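Long-range contacts in O-methyltransferase (Burkholderia thailandensis, PDB 3MCZ), which probably transfers methyl groups from S-adenosylmethionine to hydroxyl oxygens of a substrate: residues A[166-171]-A[191-196]; A[250-255]-A[281-286]; A[175-180]-A[199-204]. One frame throughout, in Å; residues are numbered along the deposited sequence. Where two conformers were deposited one is given.

Contact 1. Residues A[166-171]-A[191-196]; sequences PMVDVV and GTYLAQ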
loop_
_atom_site.group_PDB
_atom_site.type_symbol
_atom_site.label_atom_id
_atom_site.label_comp_id
_atom_site.label_asym_id
_atom_site.label_seq_id
_atom_site.Cartn_x
_atom_site.Cartn_y
_atom_site.Cartn_z
ATOM N N PRO A 166 -16.928 17.006 -6.329
ATOM C CA PRO A 166 -18.317 16.501 -6.314
ATOM C C PRO A 166 -19.160 17.185 -5.276
ATOM O O PRO A 166 -20.287 17.518 -5.553
ATOM C CB PRO A 166 -18.160 15.021 -5.977
ATOM C CG PRO A 166 -16.779 14.664 -6.462
ATOM C CD PRO A 166 -15.938 15.914 -6.293
HETATM N N MSE A 167 -18.603 17.417 -4.087
HETATM C CA MSE A 167 -19.388 18.050 -3.050
HETATM C C MSE A 167 -19.553 19.534 -3.273
HETATM O O MSE A 167 -20.573 20.071 -2.921
HETATM C CB MSE A 167 -18.824 17.786 -1.687
HETATM C CG MSE A 167 -19.278 16.474 -1.221
HETATM SE SE MSE A 167 -17.971 15.832 -0.088
HETATM C CE MSE A 167 -16.379 16.491 -1.009
ATOM N N VAL A 168 -18.559 20.177 -3.892
ATOM C CA VAL A 168 -18.667 21.599 -4.281
ATOM C C VAL A 168 -19.907 21.857 -5.134
ATOM O O VAL A 168 -20.652 22.811 -4.909
ATOM C CB VAL A 168 -17.418 22.087 -5.040
ATOM C CG1 VAL A 168 -17.646 23.480 -5.524
ATOM C CG2 VAL A 168 -16.158 22.014 -4.108
ATOM N N ASP A 169 -20.135 20.988 -6.102
ATOM C CA ASP A 169 -21.285 21.123 -7.000
ATOM C C ASP A 169 -22.611 21.001 -6.243
ATOM O O ASP A 169 -23.534 21.768 -6.504
ATOM C CB ASP A 169 -21.205 20.081 -8.119
ATOM C CG ASP A 169 -19.878 20.138 -8.884
ATOM O OD1 ASP A 169 -19.259 21.230 -8.926
ATOM O OD2 ASP A 169 -19.454 19.097 -9.438
ATOM N N VAL A 170 -22.681 20.096 -5.265
ATOM C CA VAL A 170 -23.887 19.954 -4.434
ATOM C C VAL A 170 -24.102 21.135 -3.509
ATOM O O VAL A 170 -25.204 21.675 -3.428
ATOM C CB VAL A 170 -23.879 18.652 -3.625
ATOM C CG1 VAL A 170 -25.000 18.659 -2.587
ATOM C CG2 VAL A 170 -24.005 17.456 -4.560
ATOM N N VAL A 171 -23.047 21.580 -2.830
ATOM C CA VAL A 171 -23.168 22.741 -1.956
ATOM C C VAL A 171 -23.637 23.978 -2.734
ATOM O O VAL A 171 -24.514 24.728 -2.275
ATOM C CB VAL A 171 -21.828 23.021 -1.216
ATOM C CG1 VAL A 171 -21.829 24.376 -0.535
ATOM C CG2 VAL A 171 -21.585 21.924 -0.202
ATOM N N GLY A 191 -10.697 27.392 -1.039
ATOM C CA GLY A 191 -11.820 28.297 -1.217
ATOM C C GLY A 191 -12.745 27.940 -2.357
ATOM O O GLY A 191 -13.526 28.796 -2.818
ATOM N N THR A 192 -12.681 26.680 -2.803
ATOM C CA THR A 192 -13.420 26.279 -3.984
ATOM C C THR A 192 -14.928 26.290 -3.720
ATOM O O THR A 192 -15.687 26.624 -4.623
ATOM C CB THR A 192 -12.935 24.906 -4.527
ATOM O OG1 THR A 192 -11.532 25.008 -4.825
ATOM C CG2 THR A 192 -13.639 24.546 -5.780
ATOM N N TYR A 193 -15.361 25.955 -2.504
ATOM C CA TYR A 193 -16.801 25.963 -2.224
ATOM C C TYR A 193 -17.331 27.398 -2.352
ATOM O O TYR A 193 -18.317 27.637 -3.040
ATOM C CB TYR A 193 -17.139 25.416 -0.847
ATOM C CG TYR A 193 -16.823 23.929 -0.632
ATOM C CD1 TYR A 193 -15.550 23.509 -0.223
ATOM C CD2 TYR A 193 -17.794 22.965 -0.818
ATOM C CE1 TYR A 193 -15.267 22.163 -0.024
ATOM C CE2 TYR A 193 -17.524 21.608 -0.636
ATOM C CZ TYR A 193 -16.256 21.208 -0.231
ATOM O OH TYR A 193 -15.982 19.859 -0.031
ATOM N N LEU A 194 -16.666 28.345 -1.711
ATOM C CA LEU A 194 -17.163 29.721 -1.737
ATOM C C LEU A 194 -17.183 30.297 -3.140
ATOM O O LEU A 194 -18.165 30.911 -3.541
ATOM C CB LEU A 194 -16.327 30.601 -0.833
ATOM C CG LEU A 194 -16.823 32.046 -0.773
ATOM C CD1 LEU A 194 -18.235 32.091 -0.155
ATOM C CD2 LEU A 194 -15.881 32.894 0.013
ATOM N N ALA A 195 -16.094 30.086 -3.887
ATOM C CA ALA A 195 -15.976 30.608 -5.223
ATOM C C ALA A 195 -17.083 30.064 -6.123
ATOM O O ALA A 195 -17.691 30.817 -6.887
ATOM C CB ALA A 195 -14.577 30.285 -5.807
ATOM N N GLN A 196 -17.355 28.761 -6.046
ATOM C CA GLN A 196 -18.348 28.160 -6.918
ATOM C C GLN A 196 -19.748 28.624 -6.528
ATOM O O GLN A 196 -20.606 28.792 -7.389
ATOM C CB GLN A 196 -18.253 26.635 -6.888
ATOM C CG GLN A 196 -17.156 26.085 -7.770
ATOM C CD GLN A 196 -17.675 25.654 -9.123
ATOM O OE1 GLN A 196 -17.809 24.459 -9.395
ATOM N NE2 GLN A 196 -17.984 26.618 -9.975
#
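Val168 and Tyr193 mark the point where the two helical segments come nearest, with 5.2 Å between Val168 CA and Tyr193 CA. The axes of the short helices 166-171 and 192-196 approach to 9.1 Å, their N-to-C directions diverge by 40°, and the crossing is negative in sign. Gly191 is the N-cap of the second helix.

The aromatic ring carries most of the contact. Val168 CG2 stands 3.7 Å from the centroid of the Tyr193 ring and 11° off the ring normal, which identifies a CH-pi contact over the middle of one face. The other methyl of the same valine, CG1, anti to the backbone N (chi1 174°), is the one that meets the Gln196 chain, 3.5 Å from Gln196 CB. Thr192 CG2 lies 3.9 Å from Val168 CG2, the methyl over the ring, so this one valine is fitted among three residues, Thr192, Tyr193 and Gln196, of the facing helix. The hydroxyl of the buried Thr192 is served by its own neighbour, OG1 bonding to His190 ND1. Val171 comes to the Tyr193 ring from a later turn of its own helix, with CG2 4.0 Å from Tyr193 CD2. Met167, a selenomethionine, adds its CB at 3.9 Å from Tyr193 OH.

On the exposed side, at Asp169 and the partly exposed Gln196, the chemistry changes. Asp169 OD1 and Gln196 OE1 are both acceptors, and neither bonds to the other. Gln165 NE2, one turn before Asp169 in helix 150-172, bonds to Asp169 OD1; its bond to Gln196 OE1 is tentative, since it depends on which of two copies of that side chain is taken. No hydrogen bond joins the two segments directly, which implies that their attachment rests on apolar fit around the tyrosine, with polar groups served by residues beside it.

Contact 2. Residues A[250-255]-A[281-286]; sequences DVVMLN and GALLIL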
loop_
_atom_site.group_PDB
_atom_site.type_symbol
_atom_site.label_atom_id
_atom_site.label_comp_id
_atom_site.label_asym_id
_atom_site.label_seq_id
_atom_site.Cartn_x
_atom_site.Cartn_y
_atom_site.Cartn_z
ATOM N N ASP A 250 -25.472 35.567 6.269
ATOM C CA ASP A 250 -26.658 34.745 6.023
ATOM C C ASP A 250 -26.347 33.244 5.992
ATOM O O ASP A 250 -27.168 32.428 6.414
ATOM C CB ASP A 250 -27.294 35.165 4.707
ATOM C CG ASP A 250 -27.786 36.604 4.750
ATOM O OD1 ASP A 250 -28.405 36.955 5.779
ATOM O OD2 ASP A 250 -27.512 37.390 3.795
ATOM N N VAL A 251 -25.186 32.906 5.453
ATOM C CA VAL A 251 -24.686 31.548 5.392
ATOM C C VAL A 251 -23.244 31.475 5.878
ATOM O O VAL A 251 -22.370 32.250 5.466
ATOM C CB VAL A 251 -24.814 30.900 3.985
ATOM C CG1 VAL A 251 -24.336 29.420 4.036
ATOM C CG2 VAL A 251 -26.232 30.961 3.478
ATOM N N VAL A 252 -22.993 30.557 6.818
ATOM C CA VAL A 252 -21.667 30.360 7.382
ATOM C C VAL A 252 -21.297 28.918 7.078
ATOM O O VAL A 252 -22.102 28.021 7.273
ATOM C CB VAL A 252 -21.664 30.630 8.917
ATOM C CG1 VAL A 252 -20.293 30.322 9.552
ATOM C CG2 VAL A 252 -22.144 32.083 9.206
HETATM N N MSE A 253 -20.083 28.671 6.587
HETATM C CA MSE A 253 -19.719 27.317 6.199
HETATM C C MSE A 253 -18.499 26.829 6.979
HETATM O O MSE A 253 -17.552 27.568 7.142
HETATM C CB MSE A 253 -19.420 27.251 4.699
HETATM C CG MSE A 253 -20.486 27.812 3.834
HETATM SE SE MSE A 253 -20.263 27.409 1.959
HETATM C CE MSE A 253 -18.812 28.522 1.584
ATOM N N LEU A 254 -18.573 25.574 7.402
ATOM C CA LEU A 254 -17.490 24.801 7.997
ATOM C C LEU A 254 -17.356 23.523 7.175
ATOM O O LEU A 254 -17.923 22.498 7.531
ATOM C CB LEU A 254 -17.858 24.394 9.412
ATOM C CG LEU A 254 -17.532 25.297 10.579
ATOM C CD1 LEU A 254 -18.200 24.714 11.833
ATOM C CD2 LEU A 254 -15.975 25.484 10.793
ATOM N N ASN A 255 -16.619 23.568 6.077
ATOM C CA ASN A 255 -16.657 22.450 5.141
ATOM C C ASN A 255 -15.436 21.565 5.311
ATOM O O ASN A 255 -14.324 22.037 5.122
ATOM C CB ASN A 255 -16.725 22.971 3.708
ATOM C CG ASN A 255 -18.053 23.637 3.398
ATOM O OD1 ASN A 255 -18.097 24.648 2.691
ATOM N ND2 ASN A 255 -19.137 23.091 3.955
ATOM N N GLY A 281 -30.906 32.524 8.598
ATOM C CA GLY A 281 -29.718 32.051 7.893
ATOM C C GLY A 281 -29.410 30.592 8.214
ATOM O O GLY A 281 -30.170 29.907 8.895
ATOM N N ALA A 282 -28.271 30.131 7.728
ATOM C CA ALA A 282 -27.897 28.720 7.864
ATOM C C ALA A 282 -26.418 28.557 8.135
ATOM O O ALA A 282 -25.579 29.294 7.602
ATOM C CB ALA A 282 -28.281 27.920 6.586
ATOM N N LEU A 283 -26.124 27.555 8.946
ATOM C CA LEU A 283 -24.782 27.049 9.147
ATOM C C LEU A 283 -24.664 25.723 8.373
ATOM O O LEU A 283 -25.509 24.807 8.546
ATOM C CB LEU A 283 -24.557 26.778 10.648
ATOM C CG LEU A 283 -23.219 26.101 11.002
ATOM C CD1 LEU A 283 -22.004 26.920 10.509
ATOM C CD2 LEU A 283 -23.088 25.801 12.504
ATOM N N LEU A 284 -23.642 25.613 7.518
ATOM C CA LEU A 284 -23.419 24.402 6.742
ATOM C C LEU A 284 -22.178 23.721 7.266
ATOM O O LEU A 284 -21.136 24.356 7.401
ATOM C CB LEU A 284 -23.218 24.695 5.258
ATOM C CG LEU A 284 -24.310 25.497 4.554
ATOM C CD1 LEU A 284 -23.999 25.646 3.054
ATOM C CD2 LEU A 284 -25.725 24.915 4.775
ATOM N N ILE A 285 -22.301 22.436 7.579
ATOM C CA ILE A 285 -21.147 21.635 7.950
ATOM C C ILE A 285 -21.088 20.385 7.089
ATOM O O ILE A 285 -21.973 19.567 7.121
ATOM C CB ILE A 285 -21.172 21.211 9.416
ATOM C CG1 ILE A 285 -21.302 22.433 10.360
ATOM C CG2 ILE A 285 -19.895 20.351 9.731
ATOM C CD1 ILE A 285 -21.520 22.087 11.852
ATOM N N LEU A 286 -20.023 20.264 6.315
ATOM C CA LEU A 286 -19.789 19.098 5.508
ATOM C C LEU A 286 -18.791 18.228 6.266
ATOM O O LEU A 286 -17.722 18.692 6.659
ATOM C CB LEU A 286 -19.193 19.533 4.189
ATOM C CG LEU A 286 -18.994 18.446 3.158
ATOM C CD1 LEU A 286 -20.337 17.826 2.743
ATOM C CD2 LEU A 286 -18.274 19.089 1.950
HETATM O O HOH W 1 -16.411 20.067 8.801
#
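Val252 and Leu284 supply the middle rungs of a parallel ladder in which strand 251-255 and strand 281-286 run 9° apart, their axes 4.7 Å from each other. Five backbone hydrogen bonds join them. Leu254 N to Leu284 O is the shortest at 2.8 Å and close to straight (171°), whereas the last, Leu286 N to Leu254 O, stretches to 3.3 Å with the donor tilted from the carbonyl plane. A water completes that end of the ladder, donating to both Leu254 O and Leu286 O. CA-H...O contacts lie between the stronger bonds, as where Val251 CA approaches Ala282 O at 3.3 Å.

Apolar contacts form on both faces. On one, Val251 CG1 meets Leu284 CD1 at 3.9 Å; on the other, Leu283 CD1 reaches Val252 CG1 across the strands, also at 3.9 Å, because CG is anti to its backbone N (chi1 174°). Leu254 and Ile285 lie alongside one another, pointing the same way.

The polar exception is Asn255, whose ND2 packs 3.6 Å from Leu286 CB and has no hydrogen-bonding partner in the model, although it is buried.

Helix 263-275 links the two strands in a beta-alpha-beta crossover. Strand 182-186 flanks 251-255 and strand 341-347 flanks 281-288, placing this pair inside the sheet, and helix 192-200 covers Met253, Asn255 and Leu286 on one face.

Contact 3. Residues A[175-180]-A[199-204]; sequences GVFARA and RRHPQL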
loop_
_atom_site.group_PDB
_atom_site.type_symbol
_atom_site.label_atom_id
_atom_site.label_comp_id
_atom_site.label_asym_id
_atom_site.label_seq_id
_atom_site.Cartn_x
_atom_site.Cartn_y
_atom_site.Cartn_z
ATOM N N GLY A 175 -30.527 25.461 -1.632
ATOM C CA GLY A 175 -31.533 26.518 -1.619
ATOM C C GLY A 175 -31.296 27.657 -0.640
ATOM O O GLY A 175 -31.841 28.752 -0.816
ATOM N N VAL A 176 -30.448 27.452 0.357
ATOM C CA VAL A 176 -30.191 28.486 1.334
ATOM C C VAL A 176 -29.482 29.693 0.716
ATOM O O VAL A 176 -29.432 30.738 1.338
ATOM C CB VAL A 176 -29.344 27.971 2.526
ATOM C CG1 VAL A 176 -30.088 26.830 3.260
ATOM C CG2 VAL A 176 -27.898 27.579 2.056
ATOM N N PHE A 177 -28.919 29.537 -0.481
ATOM C CA PHE A 177 -28.151 30.620 -1.123
ATOM C C PHE A 177 -29.002 31.580 -1.937
ATOM O O PHE A 177 -28.604 32.715 -2.100
ATOM C CB PHE A 177 -27.028 30.057 -2.007
ATOM C CG PHE A 177 -25.918 29.418 -1.221
ATOM C CD1 PHE A 177 -25.139 30.171 -0.354
ATOM C CD2 PHE A 177 -25.677 28.053 -1.311
ATOM C CE1 PHE A 177 -24.161 29.582 0.407
ATOM C CE2 PHE A 177 -24.653 27.455 -0.547
ATOM C CZ PHE A 177 -23.890 28.217 0.299
ATOM N N ALA A 178 -30.190 31.145 -2.384
ATOM C CA ALA A 178 -30.982 31.873 -3.394
ATOM C C ALA A 178 -31.406 33.259 -2.882
ATOM O O ALA A 178 -31.371 34.211 -3.633
ATOM C CB ALA A 178 -32.244 31.059 -3.797
ATOM N N ARG A 179 -31.760 33.363 -1.594
ATOM C CA ARG A 179 -32.210 34.627 -1.007
ATOM C C ARG A 179 -31.192 35.211 -0.007
ATOM O O ARG A 179 -31.488 36.180 0.702
ATOM C CB ARG A 179 -33.562 34.447 -0.310
ATOM C CG ARG A 179 -34.731 33.935 -1.172
ATOM C CD ARG A 179 -35.349 34.998 -2.029
ATOM N NE ARG A 179 -36.552 34.532 -2.750
ATOM C CZ ARG A 179 -37.072 35.134 -3.830
ATOM N NH1 ARG A 179 -36.510 36.243 -4.333
ATOM N NH2 ARG A 179 -38.164 34.636 -4.423
ATOM N N ALA A 180 -30.022 34.589 0.068
ATOM C CA ALA A 180 -28.935 35.033 0.921
ATOM C C ALA A 180 -28.210 36.211 0.206
ATOM O O ALA A 180 -28.356 36.414 -1.017
ATOM C CB ALA A 180 -27.984 33.902 1.161
ATOM N N ARG A 199 -20.169 32.163 -7.935
ATOM C CA ARG A 199 -20.302 32.176 -9.397
ATOM C C ARG A 199 -21.737 31.988 -9.814
ATOM O O ARG A 199 -22.232 32.653 -10.722
ATOM C CB ARG A 199 -19.492 31.045 -10.028
ATOM C CG ARG A 199 -17.992 31.334 -10.133
ATOM C CD ARG A 199 -17.480 31.202 -11.571
ATOM N NE ARG A 199 -16.781 29.930 -11.789
ATOM C CZ ARG A 199 -17.343 28.801 -12.232
ATOM N NH1 ARG A 199 -16.579 27.721 -12.381
ATOM N NH2 ARG A 199 -18.647 28.738 -12.544
ATOM N N ARG A 200 -22.398 31.097 -9.085
ATOM C CA ARG A 200 -23.742 30.670 -9.373
ATOM C C ARG A 200 -24.802 31.660 -8.851
ATOM O O ARG A 200 -25.940 31.667 -9.319
ATOM C CB ARG A 200 -23.914 29.292 -8.723
ATOM C CG ARG A 200 -25.302 28.905 -8.498
ATOM C CD ARG A 200 -25.548 27.475 -8.772
ATOM N NE ARG A 200 -26.920 27.259 -9.224
ATOM C CZ ARG A 200 -27.460 26.047 -9.344
ATOM N NH1 ARG A 200 -28.726 25.926 -9.756
ATOM N NH2 ARG A 200 -26.737 24.955 -9.064
ATOM N N HIS A 201 -24.419 32.459 -7.866
ATOM C CA HIS A 201 -25.338 33.337 -7.147
ATOM C C HIS A 201 -24.792 34.762 -7.137
ATOM O O HIS A 201 -24.113 35.168 -6.191
ATOM C CB HIS A 201 -25.536 32.820 -5.708
ATOM C CG HIS A 201 -26.190 31.468 -5.627
ATOM N ND1 HIS A 201 -27.546 31.272 -5.806
ATOM C CD2 HIS A 201 -25.662 30.240 -5.405
ATOM C CE1 HIS A 201 -27.823 29.984 -5.668
ATOM N NE2 HIS A 201 -26.699 29.339 -5.437
ATOM N N PRO A 202 -25.086 35.553 -8.197
ATOM C CA PRO A 202 -24.419 36.849 -8.385
ATOM C C PRO A 202 -24.699 37.882 -7.299
ATOM O O PRO A 202 -23.960 38.861 -7.185
ATOM C CB PRO A 202 -24.974 37.333 -9.733
ATOM C CG PRO A 202 -25.518 36.166 -10.374
ATOM C CD PRO A 202 -25.947 35.213 -9.336
ATOM N N GLN A 203 -25.768 37.687 -6.524
ATOM C CA GLN A 203 -26.091 38.592 -5.429
ATOM C C GLN A 203 -25.214 38.426 -4.195
ATOM O O GLN A 203 -25.316 39.222 -3.249
ATOM C CB GLN A 203 -27.564 38.432 -5.019
ATOM C CG GLN A 203 -27.879 37.290 -4.059
ATOM C CD GLN A 203 -27.862 35.891 -4.643
ATOM O OE1 GLN A 203 -27.640 35.653 -5.852
ATOM N NE2 GLN A 203 -28.137 34.929 -3.768
ATOM N N LEU A 204 -24.415 37.364 -4.143
ATOM C CA LEU A 204 -23.664 37.042 -2.928
ATOM C C LEU A 204 -22.272 37.728 -2.914
ATOM O O LEU A 204 -21.611 37.856 -3.939
ATOM C CB LEU A 204 -23.449 35.515 -2.803
ATOM C CG LEU A 204 -24.654 34.598 -2.585
ATOM C CD1 LEU A 204 -24.226 33.128 -2.514
ATOM C CD2 LEU A 204 -25.386 34.980 -1.319
#
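Phe177 and His201 meet at the centre of this contact, through the phenylalanine's methylene rather than through its ring. Phe177 CB sits 3.6 Å from the centroid of the His201 ring and 14° off its normal, a CH-pi contact over the face. The two ring planes are oblique to each other, fitting neither a stack nor an edge-to-face pair. The phenyl ring leads on past the 199-204 segment, and its CD1 touches Leu204 CD1 at 3.8 Å, the side chains crossing at about a right angle. The other leucine methyl, CD2, reaches Ala180 CB at 3.7 Å.

The one assigned hydrogen bond across the segments runs from Gln203 NE2 to Ala180 O, 3.1 Å long with 157° at the hydrogen. Ala180 O lies practically in the plane of the glutamine amide, but the donor approaches this carbonyl tilted out of its plane. The same NE2 is 2.8 Å from Phe177 O. With chi1 at 83°, Gln203 CG is set between its backbone N and carbonyl carbon, and the bend at chi2 brings NE2 to the carbonyl oxygens of the 177-180 turn.

Two type I beta turns, Phe177 to Ala180 and His201 to Leu204, present these groups. The His201 ring is fixed further by a hydrogen bond between NE2 and Ser172 O and by Arg200 CG against its opposite face. Arg181 and Arg230 bind the carbonyls of Gln203 and Leu204, respectively, while Val251 and Met253 of strand 251-255 support Phe177.

Each loop leads directly into a parallel strand, 182-186 or 205-210, which are neighbours in the sheet. The arrangement thus belongs to the N-terminal ends of the parallel strands in a Rossmann-like methyltransferase fold, whose cofactor is as a rule bound at their C-terminal ends.

In the fold
Contacts 1 and 2 are buried, whereas contact 3 is only partly buried, its centre about 25 Å from the centre of the chain. Contact 2 is internal to the sheet and depends on regular backbone bonds; contact 1 lays helix against helix almost wholly by apolar fit; contact 3 combines a side-chain amide bond with ring and methyl packing between two beta turns. The helix holding Tyr193 in contact 1 runs to residue 200, and the loop following it forms one side of contact 3. Both also lean on the strands of contact 2, since Tyr193 packs against Leu286 and Asn255, and Phe177 against Val251 and Leu284. Val171 and Phe177 touch where contacts 1 and 3 join.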